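Iron-chelator utilization protein (Thermobifida fusca TM51, PDB 4YHB) probably uses its bound flavin-adenine dinucleotide to reduce ferric siderophores, releasing iron taken up by the bacterium. Local coordinates at residues T90-D95 against A155-E160. Sequence-based numbering, arbitrary orientation.
Sequences TVRRFD and AARRIE. With FAD (flavin-adenine dinucleotide), chain C.
Two arginines, R92 and R93, converge on one carboxylate oxygen of E160 in a salt-bridge network that ties the antiparallel flavin-binding barrel to helix 152-161 of the parallel-sheet domain, the two-domain layout of siderophore-interacting flavoproteins. R93 NH2 reaches E160 OE1 at 3.1 Å on the syn lone pair, with guanidinium and carboxylate nearly coplanar (3°). R92 NH2 meets the same oxygen at 3.0 Å from above the carboxylate plane, in an almost straight hydrogen bond (N-H...O 172°). Two donors on different sides of OE1, plus D184 N on OE2, fix the carboxylate's rotation, and the paired positive charges probably keep it ionised. A glutamine here would probably deprive R92 and R93 of the negative charge they share on this helix and weaken the link between the domains. R92 and R93 lie together opposite T102 in a classic beta bulge, which probably helps bring both guanidinium groups to the same oxygen.

R157 suits its place through length: CG stands anti to the backbone N (chi1 174°) and the chain runs extended across the interface, letting NH1 donate to V91 O at 2.8 Å. V91 O sits near the guanidinium plane, while NH1 is tilted from the carbonyl plane. NE also salt-bridges E161, and NH1 bonds S47 OG. R92 and R157 run antiparallel, their guanidinium planes nearly parallel; R92's bend at chi2 lays one face over A156 C and R157 N, where small A156 permits the approach, its CB 3.7 Å from R92 NH2. T90 N donates to the flavin's O4 at 3.0 Å, connecting this interface to the cofactor. V91 lies alongside R157, its CG1 methyl 3.5 Å from R157 NH1.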
ATOM      1  N   THR A  90      -3.939  -0.272   0.256  1.00 19.09           N
ATOM      2  CA  THR A  90      -3.563   0.461   1.455  1.00 17.60           C
ATOM      3  C   THR A  90      -4.589   1.525   1.854  1.00 16.35           C
ATOM      4  O   THR A  90      -5.208   2.161   0.998  1.00 17.44           O
ATOM      5  CB  THR A  90      -2.188   1.133   1.256  1.00 16.66           C
ATOM      6  OG1 THR A  90      -1.207   0.119   0.995  1.00 19.10           O
ATOM      7  CG2 THR A  90      -1.772   1.956   2.494  1.00 17.10           C
ATOM      8  N   VAL A  91      -4.770   1.700   3.165  1.00 16.34           N
ATOM      9  CA  VAL A  91      -5.443   2.878   3.690  1.00 17.12           C
ATOM     10  C   VAL A  91      -4.502   4.065   3.535  1.00 17.65           C
ATOM     11  O   VAL A  91      -3.640   4.282   4.380  1.00 18.52           O
ATOM     12  CB  VAL A  91      -5.839   2.694   5.180  1.00 19.52           C
ATOM     13  CG1 VAL A  91      -6.520   3.961   5.717  1.00 19.29           C
ATOM     14  CG2 VAL A  91      -6.741   1.493   5.322  1.00 16.55           C
ATOM     15  N   ARG A  92      -4.640   4.806   2.438  1.00 17.75           N
ATOM     16  CA  ARG A  92      -3.783   5.967   2.189  1.00 17.57           C
ATOM     17  C   ARG A  92      -4.008   7.051   3.236  1.00 18.48           C
ATOM     18  O   ARG A  92      -3.062   7.653   3.722  1.00 19.45           O
ATOM     19  CB  ARG A  92      -4.030   6.537   0.787  1.00 18.57           C
ATOM     20  CG  ARG A  92      -3.145   7.750   0.435  1.00 17.95           C
ATOM     21  CD  ARG A  92      -1.652   7.423   0.496  1.00 22.69           C
ATOM     22  NE  ARG A  92      -0.829   8.622   0.290  1.00 21.74           N
ATOM     23  CZ  ARG A  92      -0.578   9.511   1.246  1.00 23.33           C
ATOM     24  NH1 ARG A  92      -1.100   9.345   2.452  1.00 19.38           N
ATOM     25  NH2 ARG A  92       0.168  10.573   0.994  1.00 23.34           N
ATOM     26  N   ARG A  93      -5.272   7.303   3.559  1.00 19.72           N
ATOM     27  CA  ARG A  93      -5.646   8.158   4.677  1.00 20.79           C
ATOM     28  C   ARG A  93      -7.011   7.721   5.177  1.00 23.87           C
ATOM     29  O   ARG A  93      -7.845   7.224   4.409  1.00 20.63           O
ATOM     30  CB  ARG A  93      -5.706   9.650   4.296  1.00 23.16           C
ATOM     31  CG  ARG A  93      -4.389  10.296   3.831  1.00 31.06           C
ATOM     32  CD  ARG A  93      -4.482  11.828   3.792  1.00 35.82           C
ATOM     33  NE  ARG A  93      -3.257  12.434   3.271  1.00 36.48           N
ATOM     34  CZ  ARG A  93      -3.185  13.125   2.137  1.00 41.30           C
ATOM     35  NH1 ARG A  93      -4.276  13.323   1.402  1.00 36.98           N
ATOM     36  NH2 ARG A  93      -2.022  13.635   1.745  1.00 39.09           N
ATOM     37  N   PHE A  94      -7.240   7.904   6.468  1.00 24.44           N
ATOM     38  CA  PHE A  94      -8.575   7.731   7.008  1.00 24.36           C
ATOM     39  C   PHE A  94      -8.921   8.925   7.875  1.00 30.07           C
ATOM     40  O   PHE A  94      -8.223   9.221   8.843  1.00 31.44           O
ATOM     41  CB  PHE A  94      -8.699   6.449   7.821  1.00 25.45           C
ATOM     42  CG  PHE A  94     -10.006   6.340   8.548  1.00 26.37           C
ATOM     43  CD1 PHE A  94     -11.202   6.473   7.861  1.00 28.94           C
ATOM     44  CD2 PHE A  94     -10.047   6.123   9.910  1.00 35.26           C
ATOM     45  CE1 PHE A  94     -12.423   6.384   8.519  1.00 36.96           C
ATOM     46  CE2 PHE A  94     -11.267   6.028  10.572  1.00 34.14           C
ATOM     47  CZ  PHE A  94     -12.454   6.165   9.873  1.00 29.99           C
ATOM     48  N   ASP A  95     -10.004   9.602   7.526  1.00 29.05           N
ATOM     49  CA  ASP A  95     -10.424  10.796   8.248  1.00 35.03           C
ATOM     50  C   ASP A  95     -11.738  10.493   8.959  1.00 33.35           C
ATOM     51  O   ASP A  95     -12.792  10.439   8.326  1.00 30.20           O
ATOM     52  CB  ASP A  95     -10.567  11.972   7.281  1.00 34.14           C
ATOM     53  CG  ASP A  95     -10.733  13.313   7.993  1.00 42.73           C
ATOM     54  OD1 ASP A  95     -11.134  13.332   9.177  1.00 43.36           O
ATOM     55  OD2 ASP A  95     -10.467  14.355   7.355  1.00 49.29           O
ATOM     56  N   ALA A 155       4.231   3.982   1.928  1.00 19.45           N
ATOM     57  CA  ALA A 155       5.465   4.740   2.178  1.00 23.70           C
ATOM     58  C   ALA A 155       5.198   6.238   2.341  1.00 22.65           C
ATOM     59  O   ALA A 155       5.750   6.878   3.243  1.00 22.04           O
ATOM     60  CB  ALA A 155       6.486   4.505   1.050  1.00 20.90           C
ATOM     61  N   ALA A 156       4.345   6.790   1.481  1.00 20.16           N
ATOM     62  CA  ALA A 156       4.022   8.212   1.541  1.00 20.77           C
ATOM     63  C   ALA A 156       3.254   8.541   2.819  1.00 24.04           C
ATOM     64  O   ALA A 156       3.494   9.583   3.447  1.00 20.95           O
ATOM     65  CB  ALA A 156       3.223   8.636   0.313  1.00 23.25           C
ATOM     66  N   ARG A 157       2.343   7.651   3.215  1.00 21.43           N
ATOM     67  CA  ARG A 157       1.605   7.852   4.460  1.00 19.37           C
ATOM     68  C   ARG A 157       2.565   7.870   5.642  1.00 21.14           C
ATOM     69  O   ARG A 157       2.437   8.696   6.535  1.00 25.47           O
ATOM     70  CB  ARG A 157       0.544   6.768   4.675  1.00 18.14           C
ATOM     71  CG  ARG A 157      -0.129   6.899   6.037  1.00 21.70           C
ATOM     72  CD  ARG A 157      -1.323   5.982   6.201  1.00 21.07           C
ATOM     73  NE  ARG A 157      -1.821   6.018   7.583  1.00 24.61           N
ATOM     74  CZ  ARG A 157      -2.820   5.271   8.038  1.00 28.13           C
ATOM     75  NH1 ARG A 157      -3.437   4.434   7.214  1.00 20.91           N
ATOM     76  NH2 ARG A 157      -3.205   5.360   9.316  1.00 24.12           N
ATOM     77  N   ARG A 158       3.525   6.951   5.634  1.00 21.67           N
ATOM     78  CA  ARG A 158       4.566   6.894   6.657  1.00 23.81           C
ATOM     79  C   ARG A 158       5.352   8.204   6.726  1.00 27.54           C
ATOM     80  O   ARG A 158       5.479   8.814   7.790  1.00 28.20           O
ATOM     81  CB  ARG A 158       5.508   5.726   6.377  1.00 25.47           C
ATOM     82  CG  ARG A 158       6.717   5.630   7.302  1.00 34.20           C
ATOM     83  CD  ARG A 158       6.254   5.542   8.727  1.00 34.45           C
ATOM     84  NE  ARG A 158       6.995   4.555   9.506  1.00 41.20           N
ATOM     85  CZ  ARG A 158       6.875   4.450  10.825  1.00 39.94           C
ATOM     86  NH1 ARG A 158       6.054   5.272  11.466  1.00 36.99           N
ATOM     87  NH2 ARG A 158       7.558   3.528  11.494  1.00 43.36           N
ATOM     88  N   ILE A 159       5.861   8.639   5.579  1.00 24.67           N
ATOM     89  CA  ILE A 159       6.627   9.875   5.508  1.00 26.20           C
ATOM     90  C   ILE A 159       5.838  11.071   6.042  1.00 29.09           C
ATOM     91  O   ILE A 159       6.371  11.882   6.799  1.00 29.00           O
ATOM     92  CB  ILE A 159       7.073  10.157   4.067  1.00 26.50           C
ATOM     93  CG1 ILE A 159       8.150   9.163   3.668  1.00 27.03           C
ATOM     94  CG2 ILE A 159       7.620  11.553   3.940  1.00 31.43           C
ATOM     95  CD1 ILE A 159       8.581   9.253   2.214  1.00 27.30           C
ATOM     96  N   GLU A 160       4.564  11.174   5.679  1.00 26.94           N
ATOM     97  CA  GLU A 160       3.799  12.350   6.054  1.00 28.39           C
ATOM     98  C   GLU A 160       3.392  12.329   7.535  1.00 32.19           C
ATOM     99  O   GLU A 160       3.011  13.355   8.083  1.00 30.16           O
ATOM    100  CB  GLU A 160       2.584  12.503   5.131  1.00 26.63           C
ATOM    101  CG  GLU A 160       3.027  12.871   3.704  1.00 35.58           C
ATOM    102  CD  GLU A 160       1.891  13.234   2.756  1.00 39.87           C
ATOM    103  OE1 GLU A 160       0.733  12.786   2.986  1.00 35.76           O
ATOM    104  OE2 GLU A 160       2.172  13.961   1.766  1.00 30.05           O
TER
HETATM  105  PA  FAD C 301      -4.477  -8.852 -10.515  1.00 21.82           P
HETATM  106  O1A FAD C 301      -5.708  -9.636 -10.990  1.00 20.87           O
HETATM  107  O2A FAD C 301      -4.097  -9.210  -9.028  1.00 17.84           O
HETATM  108  O5B FAD C 301      -3.217  -9.332 -11.395  1.00 21.56           O
HETATM  109  C5B FAD C 301      -3.339  -9.502 -12.761  1.00 21.87           C
HETATM  110  C4B FAD C 301      -1.962  -9.304 -13.425  1.00 22.20           C
HETATM  111  O4B FAD C 301      -1.526  -7.974 -13.348  1.00 23.45           O
HETATM  112  C3B FAD C 301      -0.907 -10.127 -12.816  1.00 23.19           C
HETATM  113  O3B FAD C 301      -0.103 -10.567 -13.863  1.00 26.54           O
HETATM  114  C2B FAD C 301      -0.192  -9.226 -11.977  1.00 20.03           C
HETATM  115  O2B FAD C 301       1.194  -9.519 -11.852  1.00 22.20           O
HETATM  116  C1B FAD C 301      -0.315  -7.934 -12.669  1.00 21.50           C
HETATM  117  N9A FAD C 301      -0.317  -6.761 -11.805  1.00 20.62           N
HETATM  118  C8A FAD C 301      -0.922  -6.637 -10.605  1.00 21.27           C
HETATM  119  N7A FAD C 301      -0.705  -5.399 -10.140  1.00 21.62           N
HETATM  120  C5A FAD C 301       0.008  -4.722 -11.070  1.00 18.92           C
HETATM  121  C6A FAD C 301       0.520  -3.427 -11.151  1.00 22.14           C
HETATM  122  N6A FAD C 301       0.289  -2.508 -10.093  1.00 17.97           N
HETATM  123  N1A FAD C 301       1.218  -3.056 -12.238  1.00 21.45           N
HETATM  124  C2A FAD C 301       1.433  -3.921 -13.251  1.00 21.59           C
HETATM  125  N3A FAD C 301       0.957  -5.169 -13.206  1.00 22.61           N
HETATM  126  C4A FAD C 301       0.260  -5.588 -12.126  1.00 21.02           C
HETATM  127  N1  FAD C 301      -1.810  -1.499  -5.038  1.00 15.73           N
HETATM  128  C2  FAD C 301      -2.166  -0.237  -5.282  1.00 17.67           C
HETATM  129  O2  FAD C 301      -2.292   0.148  -6.434  1.00 15.75           O
HETATM  130  N3  FAD C 301      -2.386   0.592  -4.216  1.00 16.35           N
HETATM  131  C4  FAD C 301      -2.253   0.168  -2.941  1.00 16.61           C
HETATM  132  O4  FAD C 301      -2.473   0.957  -2.032  1.00 16.97           O
HETATM  133  C4X FAD C 301      -1.872  -1.144  -2.657  1.00 16.94           C
HETATM  134  N5  FAD C 301      -1.714  -1.631  -1.373  1.00 19.03           N
HETATM  135  C5X FAD C 301      -1.361  -2.924  -1.178  1.00 17.54           C
HETATM  136  C6  FAD C 301      -1.208  -3.423   0.120  1.00 19.70           C
HETATM  137  C7  FAD C 301      -0.884  -4.613   0.314  1.00 18.41           C
HETATM  138  C7M FAD C 301      -0.745  -5.044   1.787  1.00 17.84           C
HETATM  139  C8  FAD C 301      -0.671  -5.481  -0.547  1.00 16.34           C
HETATM  140  C8M FAD C 301      -0.267  -6.900  -0.260  1.00 20.12           C
HETATM  141  C9  FAD C 301      -0.779  -5.158  -1.873  1.00 17.20           C
HETATM  142  C9A FAD C 301      -1.159  -3.768  -2.382  1.00 15.71           C
HETATM  143  N10 FAD C 301      -1.304  -3.274  -3.601  1.00 18.08           N
HETATM  144  C10 FAD C 301      -1.654  -1.981  -3.778  1.00 16.31           C
HETATM  145  C1' FAD C 301      -1.070  -4.145  -4.774  1.00 15.48           C
HETATM  146  C2' FAD C 301      -2.331  -4.737  -5.322  1.00 16.98           C
HETATM  147  O2' FAD C 301      -2.926  -5.518  -4.364  1.00 17.67           O
HETATM  148  C3' FAD C 301      -1.959  -5.574  -6.596  1.00 19.30           C
HETATM  149  O3' FAD C 301      -1.300  -4.716  -7.473  1.00 16.51           O
HETATM  150  C4' FAD C 301      -3.099  -6.325  -7.230  1.00 20.18           C
HETATM  151  O4' FAD C 301      -2.615  -7.354  -7.983  1.00 19.00           O
HETATM  152  C5' FAD C 301      -3.964  -5.456  -8.158  1.00 18.16           C
HETATM  153  O5' FAD C 301      -5.205  -6.042  -8.465  1.00 19.43           O
HETATM  154  P   FAD C 301      -5.501  -6.293  -9.997  1.00 19.29           P
HETATM  155  O1P FAD C 301      -6.883  -6.983  -9.951  1.00 20.74           O
HETATM  156  O2P FAD C 301      -5.228  -4.922 -10.673  1.00 19.95           O
HETATM  157  O3P FAD C 301      -4.731  -7.322 -10.917  1.00 22.02           O